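Local atomic coordinates of virulence protein STM3117 (Salmonella enterica subsp. enterica serovar Typhimurium, PDB entry 3HUH), a protein that promotes replication of the bacterium inside host macrophages and may take part in the biosynthesis and modification of the cell-wall peptidoglycan. Residues 30-35 with 132-137; 45-50 with 89-94. All blocks are in the same frame, centred on the assembly; numbering follows the deposited sequence.

Contact 1: residues 30-35 with 132-137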
# COMPACT_ATOMS: atom_id res chain seq x y z
N THR A 30 -8.89 -5.09 2.89
CA THR A 30 -9.98 -6.00 3.20
C THR A 30 -10.74 -5.32 4.33
O THR A 30 -10.17 -5.02 5.38
CB THR A 30 -9.45 -7.38 3.63
OG1 THR A 30 -8.76 -7.96 2.53
CG2 THR A 30 -10.61 -8.30 4.04
N VAL A 31 -12.02 -5.07 4.10
CA VAL A 31 -12.84 -4.34 5.07
C VAL A 31 -14.12 -5.05 5.49
O VAL A 31 -14.62 -5.93 4.79
CB VAL A 31 -13.19 -2.94 4.51
CG1 VAL A 31 -11.91 -2.17 4.21
CG2 VAL A 31 -14.02 -3.08 3.25
N SER A 32 -14.66 -4.67 6.65
CA SER A 32 -15.89 -5.28 7.13
C SER A 32 -17.10 -4.81 6.33
O SER A 32 -18.00 -5.60 6.04
CB SER A 32 -16.09 -4.98 8.63
OG SER A 32 -16.20 -3.59 8.88
N ASP A 33 -17.12 -3.53 5.97
CA ASP A 33 -18.24 -2.97 5.21
C ASP A 33 -17.76 -1.96 4.17
O ASP A 33 -17.35 -0.84 4.50
CB ASP A 33 -19.23 -2.30 6.16
CG ASP A 33 -20.51 -1.89 5.45
OD1 ASP A 33 -21.34 -2.78 5.16
OD2 ASP A 33 -20.68 -0.69 5.17
N ILE A 34 -17.82 -2.35 2.90
CA ILE A 34 -17.38 -1.49 1.82
C ILE A 34 -18.09 -0.13 1.81
O ILE A 34 -17.45 0.90 1.61
CB ILE A 34 -17.53 -2.22 0.46
CG1 ILE A 34 -16.41 -3.25 0.32
CG2 ILE A 34 -17.52 -1.21 -0.69
CD1 ILE A 34 -16.43 -4.05 -0.97
N SER A 35 -19.41 -0.11 2.05
CA SER A 35 -20.14 1.15 2.05
C SER A 35 -19.56 2.15 3.05
O SER A 35 -19.37 3.33 2.74
CB SER A 35 -21.62 0.92 2.37
OG SER A 35 -22.26 0.23 1.31
N ASP A 132 -9.05 4.69 9.82
CA ASP A 132 -10.24 4.53 9.00
C ASP A 132 -11.24 3.67 9.78
O ASP A 132 -10.95 3.25 10.91
CB ASP A 132 -9.90 3.96 7.61
CG ASP A 132 -9.58 2.47 7.61
OD1 ASP A 132 -9.53 1.83 8.68
OD2 ASP A 132 -9.37 1.95 6.50
N PRO A 133 -12.42 3.41 9.22
CA PRO A 133 -13.43 2.60 9.91
C PRO A 133 -13.02 1.23 10.45
O PRO A 133 -13.59 0.75 11.43
CB PRO A 133 -14.55 2.49 8.88
CG PRO A 133 -14.47 3.81 8.19
CD PRO A 133 -12.98 3.96 7.97
N ASP A 134 -12.02 0.62 9.82
CA ASP A 134 -11.56 -0.70 10.24
C ASP A 134 -10.35 -0.66 11.16
O ASP A 134 -9.89 -1.70 11.63
CB ASP A 134 -11.27 -1.56 9.02
CG ASP A 134 -12.53 -1.92 8.25
OD1 ASP A 134 -13.15 -2.96 8.56
OD2 ASP A 134 -12.92 -1.15 7.35
N GLY A 135 -9.83 0.53 11.43
CA GLY A 135 -8.68 0.64 12.31
C GLY A 135 -7.35 0.78 11.59
O GLY A 135 -6.30 0.83 12.24
N ASN A 136 -7.38 0.82 10.26
CA ASN A 136 -6.14 0.99 9.51
C ASN A 136 -5.55 2.34 9.90
O ASN A 136 -6.29 3.31 10.13
CB ASN A 136 -6.40 0.98 8.00
CG ASN A 136 -6.94 -0.36 7.51
OD1 ASN A 136 -7.92 -0.41 6.77
ND2 ASN A 136 -6.29 -1.44 7.90
N LEU A 137 -4.23 2.41 10.00
CA LEU A 137 -3.58 3.67 10.35
C LEU A 137 -3.34 4.45 9.06
O LEU A 137 -2.72 3.93 8.12
CB LEU A 137 -2.26 3.42 11.07
CG LEU A 137 -1.53 4.67 11.55
CD1 LEU A 137 -2.35 5.38 12.63
CD2 LEU A 137 -0.16 4.29 12.08
O HOH W 1 -15.55 -1.24 6.78
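Asp-134 reaches from a type I beta turn, Asp-132 to Gly-135, to Val-31 and Ser-32 at the end of strand 21-31, so the contact ties together the two βαβββ modules of a vicinal oxygen chelate (VOC) fold. The turn joins strands 123-131 and 137-142 of one module; strand 21-31 and the helix that starts at Ile-34 belong to the other.

Direct polar contact centres on one carboxylate oxygen. Ser-32 N donates to Asp-134 OD1 over 3.0 Å in a nearly straight bond (164°), on the syn side and 27° out of the carboxylate plane. Asp-134 CG is anti to the carbonyl carbon (chi1 -68°), which carries the carboxylate across to Ser-32. The short side chain of Ser-32 keeps its hydroxyl near the same oxygen, OG to OD1 3.1 Å, though its proton has another acceptor within reach.

A water serves the other oxygen, donating to Asp-134 OD2 at 2.7 Å and accepting from Asp-33 N at 2.9 Å. Aspartate suits the place: its two acceptor oxygens engage successive backbone N-H groups, one directly and the next through a water, where strand gives way to helix. The Asp-33 side chain caps a backbone N just past the segment, and its OD2 also bonds Thr-36 OG1.

Van der Waals packing brings Val-31 CB to 3.4 Å and CG1 to 3.5 Å from the charged oxygen Asp-134 OD2, the two side chains crossing at about a right angle. Beta-branched valine suits a strand, its buried side chain also packing on Thr-37.

Bonds within the turn hold the loop that carries the acceptor in shape. Gly-135 readily takes a positive phi. Asp-132 OD1 accepts from Asp-134 N at 3.0 Å, making an Asx turn, and from Asn-136 N at 2.9 Å, on the opposite face of the carboxylate.

Contact 2: residues 45-50 with 89-94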
# COMPACT_ATOMS: atom_id res chain seq x y z
N LEU A 45 -10.77 11.84 2.94
CA LEU A 45 -9.59 11.94 2.08
C LEU A 45 -9.86 12.49 0.68
O LEU A 45 -8.93 12.77 -0.06
CB LEU A 45 -8.90 10.58 1.96
CG LEU A 45 -8.09 10.06 3.16
CD1 LEU A 45 -6.99 11.04 3.50
CD2 LEU A 45 -9.00 9.85 4.36
N GLY A 46 -11.13 12.61 0.31
CA GLY A 46 -11.44 13.13 -1.01
C GLY A 46 -11.24 12.18 -2.17
O GLY A 46 -11.14 12.61 -3.32
N PHE A 47 -11.17 10.88 -1.89
CA PHE A 47 -11.01 9.89 -2.96
C PHE A 47 -12.32 9.75 -3.73
O PHE A 47 -13.37 10.24 -3.29
CB PHE A 47 -10.62 8.53 -2.39
CG PHE A 47 -9.25 8.49 -1.75
CD1 PHE A 47 -8.41 9.61 -1.75
CD2 PHE A 47 -8.79 7.32 -1.16
CE1 PHE A 47 -7.14 9.55 -1.18
CE2 PHE A 47 -7.52 7.25 -0.59
CZ PHE A 47 -6.69 8.36 -0.60
N SER A 48 -12.28 9.06 -4.87
CA SER A 48 -13.47 8.86 -5.68
C SER A 48 -13.72 7.37 -5.91
O SER A 48 -12.88 6.68 -6.48
CB SER A 48 -13.34 9.56 -7.03
OG SER A 48 -13.19 10.96 -6.86
N ALA A 49 -14.88 6.89 -5.48
CA ALA A 49 -15.22 5.48 -5.65
C ALA A 49 -15.70 5.13 -7.06
O ALA A 49 -16.42 5.92 -7.69
CB ALA A 49 -16.28 5.05 -4.62
N VAL A 50 -15.29 3.97 -7.54
CA VAL A 50 -15.70 3.49 -8.86
C VAL A 50 -15.97 2.00 -8.79
O VAL A 50 -15.62 1.34 -7.80
CB VAL A 50 -14.61 3.70 -9.94
CG1 VAL A 50 -14.30 5.18 -10.09
CG2 VAL A 50 -13.36 2.91 -9.58
N LEU A 89 -0.70 3.07 6.08
CA LEU A 89 -0.40 3.78 4.84
C LEU A 89 -0.16 5.27 4.99
O LEU A 89 -0.80 5.93 5.81
CB LEU A 89 -1.57 3.61 3.87
CG LEU A 89 -2.26 2.24 3.79
CD1 LEU A 89 -3.49 2.35 2.91
CD2 LEU A 89 -1.29 1.20 3.24
N CYS A 90 0.73 5.81 4.17
CA CYS A 90 1.02 7.23 4.19
C CYS A 90 0.68 7.85 2.84
O CYS A 90 1.14 7.39 1.80
CB CYS A 90 2.49 7.49 4.50
SG CYS A 90 2.93 9.25 4.39
N PHE A 91 -0.14 8.90 2.88
CA PHE A 91 -0.55 9.61 1.67
C PHE A 91 0.02 11.01 1.69
O PHE A 91 -0.00 11.68 2.73
CB PHE A 91 -2.08 9.70 1.62
CG PHE A 91 -2.77 8.38 1.47
CD1 PHE A 91 -2.78 7.73 0.24
CD2 PHE A 91 -3.38 7.77 2.56
CE1 PHE A 91 -3.40 6.49 0.10
CE2 PHE A 91 -4.01 6.53 2.43
CZ PHE A 91 -4.02 5.89 1.20
N ILE A 92 0.54 11.46 0.56
CA ILE A 92 1.08 12.82 0.48
C ILE A 92 -0.02 13.76 0.02
O ILE A 92 -0.76 13.47 -0.92
CB ILE A 92 2.24 12.93 -0.53
CG1 ILE A 92 3.39 12.02 -0.11
CG2 ILE A 92 2.70 14.39 -0.62
CD1 ILE A 92 3.93 12.29 1.29
N THR A 93 -0.11 14.90 0.70
CA THR A 93 -1.10 15.91 0.36
C THR A 93 -0.38 17.17 -0.11
O THR A 93 0.75 17.43 0.30
CB THR A 93 -2.00 16.27 1.56
OG1 THR A 93 -2.97 17.24 1.15
CG2 THR A 93 -1.17 16.87 2.69
N SER A 94 -1.04 17.94 -0.97
CA SER A 94 -0.49 19.19 -1.47
C SER A 94 -1.16 20.34 -0.71
O SER A 94 -0.84 21.52 -0.91
CB SER A 94 -0.74 19.33 -2.98
OG SER A 94 -2.10 19.12 -3.31
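Phe-47 drives the edge of its ring against the face of Phe-91, a T-shaped aromatic pair in the buried interior between the two βαβββ modules of the VOC fold. Phe-47 precedes strand 48-52 of one module, while Phe-91 lies on strand 88-93, an outermost strand of the other module's sheet within the chain.

The ring planes stand at 75° and the centroids are 5.4 Å apart. At the leading corner of the edge, Phe-47 CZ lies above the Phe-91 face, displaced toward the rim on the CD1, CE1 and CZ side; the closest atom there is CE1, 3.8 Å from Phe-47 CZ. In both residues CG is anti to the carbonyl carbon (chi1 -67° and -66°), which turns each ring toward the other module. Phenylalanine suits both places, since a flat, wholly apolar ring offers both an edge and a face in a buried site. Phe-61 joins them, stacked with Phe-47 and edge-to-face with Phe-91, to make an aromatic cluster.

Before Phe-47 the chain leaves helix 34-43, and Gly-46 has the positive phi that glycine accommodates easily. Leu-45, just ahead of it, rests its CB on the Phe-47 ring, 3.7 Å above one face and offset toward the rim.

Contacts 1 and 2 lie about 15 Å apart, centre to centre, and both join the same two βαβββ modules, contact 1 through polar groups at a partly exposed turn and contact 2 through buried rings. In chain order the segments run 30-35, 45-50, 89-94, 132-137, so contact 2 falls between the two halves of contact 1. Helix 34-43 connects the first two segments; the last two meet in one sheet, where Leu-89 N and Leu-137 O are 3.0 Å apart, a probable hydrogen bond. Both contacts also touch the second subunit, whose strand pairs antiparallel with 89-93 and carries the sheet across the interface, so the strand of Phe-91 faces the other module and, by its outer edge, that subunit.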